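Local coordinates for computationally designed four-helix bundle protein (Synthetic construct, PDB 3U3B) that is of unknown function but folds as a very heat-stable four-helix bundle whose hydrophobic core was completely redesigned by computation, at residues 33-39 and 81-87. Residues are numbered along the deposited sequence; the frame is centred on the assembly and turned at random. Where two conformers were deposited one is given.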
ATOM      1  N   PRO A  33       2.278 -13.963 -11.120  1.00 31.21           N
ATOM      2  CA  PRO A  33       1.131 -13.233 -10.569  1.00 31.71           C
ATOM      3  C   PRO A  33       0.232 -14.038  -9.645  1.00 34.46           C
ATOM      4  O   PRO A  33      -0.506 -13.464  -8.833  1.00 36.72           O
ATOM      5  CB  PRO A  33       0.348 -12.826 -11.819  1.00 34.83           C
ATOM      6  CG  PRO A  33       1.394 -12.682 -12.865  1.00 35.96           C
ATOM      7  CD  PRO A  33       2.422 -13.747 -12.572  1.00 34.64           C
ATOM      8  N   GLU A  34       0.277 -15.355  -9.786  1.00 34.52           N
ATOM      9  CA  GLU A  34      -0.577 -16.231  -9.017  1.00 37.75           C
ATOM     10  C   GLU A  34       0.065 -16.607  -7.681  1.00 37.23           C
ATOM     11  O   GLU A  34      -0.458 -17.441  -6.959  1.00 40.24           O
ATOM     12  CB  GLU A  34      -0.860 -17.499  -9.831  1.00 49.20           C
ATOM     13  CG  GLU A  34      -1.405 -17.239 -11.233  1.00 63.21           C
ATOM     14  CD  GLU A  34      -2.919 -17.087 -11.274  1.00 81.18           C
ATOM     15  OE1 GLU A  34      -3.604 -18.042 -11.709  1.00 91.82           O
ATOM     16  OE2 GLU A  34      -3.427 -16.016 -10.884  1.00 83.94           O
ATOM     17  N   ASP A  35       1.208 -16.014  -7.364  1.00 37.01           N
ATOM     18  CA  ASP A  35       1.903 -16.373  -6.141  1.00 35.38           C
ATOM     19  C   ASP A  35       1.212 -15.700  -4.958  1.00 32.48           C
ATOM     20  O   ASP A  35       1.524 -14.552  -4.608  1.00 29.60           O
ATOM     21  CB  ASP A  35       3.383 -15.980  -6.182  1.00 37.91           C
ATOM     22  CG  ASP A  35       4.154 -16.513  -4.984  1.00 43.59           C
ATOM     23  OD1 ASP A  35       3.505 -17.015  -4.034  1.00 47.34           O
ATOM     24  OD2 ASP A  35       5.404 -16.432  -4.984  1.00 46.74           O
ATOM     25  N   MET A  36       0.280 -16.418  -4.344  1.00 30.79           N
ATOM     26  CA  MET A  36      -0.509 -15.853  -3.230  1.00 30.44           C
ATOM     27  C   MET A  36       0.312 -15.468  -2.012  1.00 29.18           C
ATOM     28  O   MET A  36      -0.146 -14.683  -1.165  1.00 27.11           O
ATOM     29  CB  MET A  36      -1.612 -16.845  -2.809  1.00 36.78           C
ATOM     30  CG  MET A  36      -2.655 -17.072  -3.872  1.00 41.22           C
ATOM     31  SD  MET A  36      -3.277 -15.520  -4.551  1.00 56.65           S
ATOM     32  CE  MET A  36      -4.519 -16.128  -5.698  1.00 93.56           C
ATOM     33  N   GLU A  37       1.532 -15.984  -1.903  1.00 28.14           N
ATOM     34  CA  GLU A  37       2.385 -15.616  -0.774  1.00 29.24           C
ATOM     35  C   GLU A  37       2.702 -14.101  -0.798  1.00 24.68           C
ATOM     36  O   GLU A  37       2.646 -13.401   0.238  1.00 24.04           O
ATOM     37  CB  GLU A  37       3.652 -16.464  -0.809  1.00 37.12           C
ATOM     38  CG  GLU A  37       4.526 -16.349   0.402  1.00 50.82           C
ATOM     39  CD  GLU A  37       5.675 -17.343   0.383  1.00 71.73           C
ATOM     40  OE1 GLU A  37       5.612 -18.323  -0.398  1.00 81.88           O
ATOM     41  OE2 GLU A  37       6.646 -17.143   1.146  1.00 79.76           O
ATOM     42  N   TYR A  38       2.988 -13.577  -1.984  1.00 25.09           N
ATOM     43  CA  TYR A  38       3.289 -12.148  -2.096  1.00 24.23           C
ATOM     44  C   TYR A  38       2.047 -11.311  -1.941  1.00 22.12           C
ATOM     45  O   TYR A  38       2.078 -10.287  -1.284  1.00 20.70           O
ATOM     46  CB  TYR A  38       3.989 -11.852  -3.425  1.00 28.29           C
ATOM     47  CG  TYR A  38       5.455 -12.201  -3.397  1.00 32.07           C
ATOM     48  CD1 TYR A  38       6.332 -11.500  -2.596  1.00 30.67           C
ATOM     49  CD2 TYR A  38       5.962 -13.231  -4.183  1.00 37.75           C
ATOM     50  CE1 TYR A  38       7.686 -11.804  -2.569  1.00 35.45           C
ATOM     51  CE2 TYR A  38       7.320 -13.544  -4.169  1.00 42.17           C
ATOM     52  CZ  TYR A  38       8.170 -12.826  -3.354  1.00 42.98           C
ATOM     53  OH  TYR A  38       9.514 -13.124  -3.315  1.00 51.40           O
ATOM     54  N   TRP A  39       0.929 -11.768  -2.483  1.00 20.76           N
ATOM     55  CA  TRP A  39      -0.309 -11.028  -2.311  1.00 20.89           C
ATOM     56  C   TRP A  39      -0.728 -10.942  -0.846  1.00 20.13           C
ATOM     57  O   TRP A  39      -1.175  -9.885  -0.375  1.00 20.07           O
ATOM     58  CB  TRP A  39      -1.406 -11.608  -3.146  1.00 23.22           C
ATOM     59  CG  TRP A  39      -1.229 -11.341  -4.611  1.00 26.64           C
ATOM     60  CD1 TRP A  39      -1.122 -12.276  -5.603  1.00 29.43           C
ATOM     61  CD2 TRP A  39      -1.125 -10.061  -5.250  1.00 26.71           C
ATOM     62  NE1 TRP A  39      -0.963 -11.655  -6.825  1.00 30.13           N
ATOM     63  CE2 TRP A  39      -0.960 -10.298  -6.636  1.00 30.32           C
ATOM     64  CE3 TRP A  39      -1.160  -8.738  -4.793  1.00 27.84           C
ATOM     65  CZ2 TRP A  39      -0.832  -9.269  -7.562  1.00 33.62           C
ATOM     66  CZ3 TRP A  39      -1.027  -7.707  -5.729  1.00 30.87           C
ATOM     67  CH2 TRP A  39      -0.863  -7.985  -7.093  1.00 34.09           C
ATOM     68  N   LYS A  81      -9.696 -13.054 -11.514  1.00 77.67           N
ATOM     69  CA  LYS A  81      -8.447 -13.592 -12.051  1.00 78.39           C
ATOM     70  C   LYS A  81      -7.327 -12.537 -12.148  1.00 66.54           C
ATOM     71  O   LYS A  81      -7.563 -11.413 -12.592  1.00 66.18           O
ATOM     72  CB  LYS A  81      -8.728 -14.186 -13.434  1.00 90.79           C
ATOM     73  CG  LYS A  81      -7.535 -14.829 -14.093  1.00 98.53           C
ATOM     74  CD  LYS A  81      -6.836 -15.784 -13.148  1.00102.52           C
ATOM     75  CE  LYS A  81      -5.460 -16.171 -13.663  1.00104.19           C
ATOM     76  NZ  LYS A  81      -4.570 -14.991 -13.903  1.00 99.85           N
ATOM     77  N   ILE A  82      -6.109 -12.914 -11.749  1.00 58.41           N
ATOM     78  CA  ILE A  82      -5.005 -11.957 -11.600  1.00 51.13           C
ATOM     79  C   ILE A  82      -4.248 -11.661 -12.900  1.00 55.08           C
ATOM     80  O   ILE A  82      -3.440 -12.472 -13.360  1.00 59.36           O
ATOM     81  CB  ILE A  82      -3.979 -12.425 -10.533  1.00 46.46           C
ATOM     82  CG1 ILE A  82      -4.646 -12.594  -9.157  1.00 44.29           C
ATOM     83  CG2 ILE A  82      -2.846 -11.440 -10.450  1.00 40.08           C
ATOM     84  CD1 ILE A  82      -4.841 -14.025  -8.752  1.00 52.39           C
ATOM     85  N   THR A  83      -4.472 -10.472 -13.452  1.00 52.50           N
ATOM     86  CA  THR A  83      -3.883 -10.093 -14.726  1.00 54.81           C
ATOM     87  C   THR A  83      -2.795  -9.028 -14.552  1.00 50.65           C
ATOM     88  O   THR A  83      -2.652  -8.425 -13.482  1.00 48.38           O
ATOM     89  CB  THR A  83      -4.938  -9.467 -15.662  1.00 58.91           C
ATOM     90  OG1 THR A  83      -5.500  -8.311 -15.026  1.00 62.54           O
ATOM     91  CG2 THR A  83      -6.077 -10.438 -15.996  1.00 59.11           C
ATOM     92  N   SER A  84      -2.055  -8.797 -15.632  1.00 52.24           N
ATOM     93  CA  SER A  84      -1.122  -7.690 -15.707  1.00 50.26           C
ATOM     94  C   SER A  84      -1.844  -6.373 -15.400  1.00 46.08           C
ATOM     95  O   SER A  84      -1.337  -5.542 -14.642  1.00 44.09           O
ATOM     96  CB  SER A  84      -0.494  -7.651 -17.104  1.00 57.72           C
ATOM     97  OG  SER A  84      -1.505  -7.502 -18.095  1.00 67.10           O
ATOM     98  N   ASP A  85      -3.032  -6.194 -15.977  1.00 47.66           N
ATOM     99  CA  ASP A  85      -3.775  -4.940 -15.849  1.00 48.69           C
ATOM    100  C   ASP A  85      -4.257  -4.694 -14.422  1.00 46.04           C
ATOM    101  O   ASP A  85      -4.316  -3.556 -13.960  1.00 45.87           O
ATOM    102  CB  ASP A  85      -4.960  -4.900 -16.819  1.00 59.96           C
ATOM    103  CG  ASP A  85      -4.527  -4.675 -18.255  1.00 73.07           C
ATOM    104  OD1 ASP A  85      -3.397  -4.172 -18.450  1.00 77.25           O
ATOM    105  OD2 ASP A  85      -5.310  -4.995 -19.182  1.00 81.18           O
ATOM    106  N   LEU A  86      -4.613  -5.759 -13.725  1.00 48.30           N
ATOM    107  CA  LEU A  86      -5.015  -5.645 -12.338  0.51 46.55           C
ATOM    108  C   LEU A  86      -3.822  -5.212 -11.493  1.00 41.38           C
ATOM    109  O   LEU A  86      -3.951  -4.401 -10.563  1.00 38.69           O
ATOM    110  CB  LEU A  86      -5.564  -6.984 -11.855  0.51 51.90           C
ATOM    111  CG  LEU A  86      -5.981  -7.034 -10.393  0.51 54.20           C
ATOM    112  CD1 LEU A  86      -6.999  -5.938 -10.095  0.51 59.54           C
ATOM    113  CD2 LEU A  86      -6.547  -8.410 -10.069  0.51 57.79           C
ATOM    114  N   ILE A  87      -2.653  -5.756 -11.822  1.00 35.85           N
ATOM    115  CA  ILE A  87      -1.432  -5.380 -11.111  1.00 34.32           C
ATOM    116  C   ILE A  87      -1.113  -3.914 -11.406  1.00 35.02           C
ATOM    117  O   ILE A  87      -0.703  -3.161 -10.513  1.00 32.21           O
ATOM    118  CB  ILE A  87      -0.237  -6.276 -11.471  1.00 35.29           C
ATOM    119  CG1 ILE A  87      -0.550  -7.715 -11.069  1.00 35.95           C
ATOM    120  CG2 ILE A  87       1.010  -5.789 -10.755  1.00 36.74           C
ATOM    121  CD1 ILE A  87       0.477  -8.698 -11.501  1.00 39.74           C
TER
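Ile82 splits its two branches over the loop that leads into helix 36-56. With CG2 anti to the backbone N, that methyl meets Pro33 CB at 3.7 Å and lies oblique to the Trp39 ring, while CD1 on the other branch touches Met36 CE at 3.7 Å. Ile87, in the first turn of helix 84-102, comes in at the edge of the indole, its CG1 3.8 Å from Trp39 CZ2 and near the ring plane. The same ring gives its N-H to the loop: Trp39 NE1 donates to Pro33 O at 2.7 Å (N-H...O angle 157°), the oxygen lying in the indole plane, which would help to hold the ring's rotation. An alanine in place of Trp39 would probably leave Pro33 O without this donor and open a gap beside Ile82 and Ile87, next to Met75 and Leu76 of helix 59-76 and Val29 of helix 3-30. Outside the apolar patch, Lys81, bent at chi2 and chi4, reaches Glu34 in a weak salt bridge (NZ to OE2 3.4 Å). The two helix starts, at one end of the four-helix bundle, are thus joined mainly by apolar contact, with the salt bridge on the exposed outside, where solvent would probably weaken it.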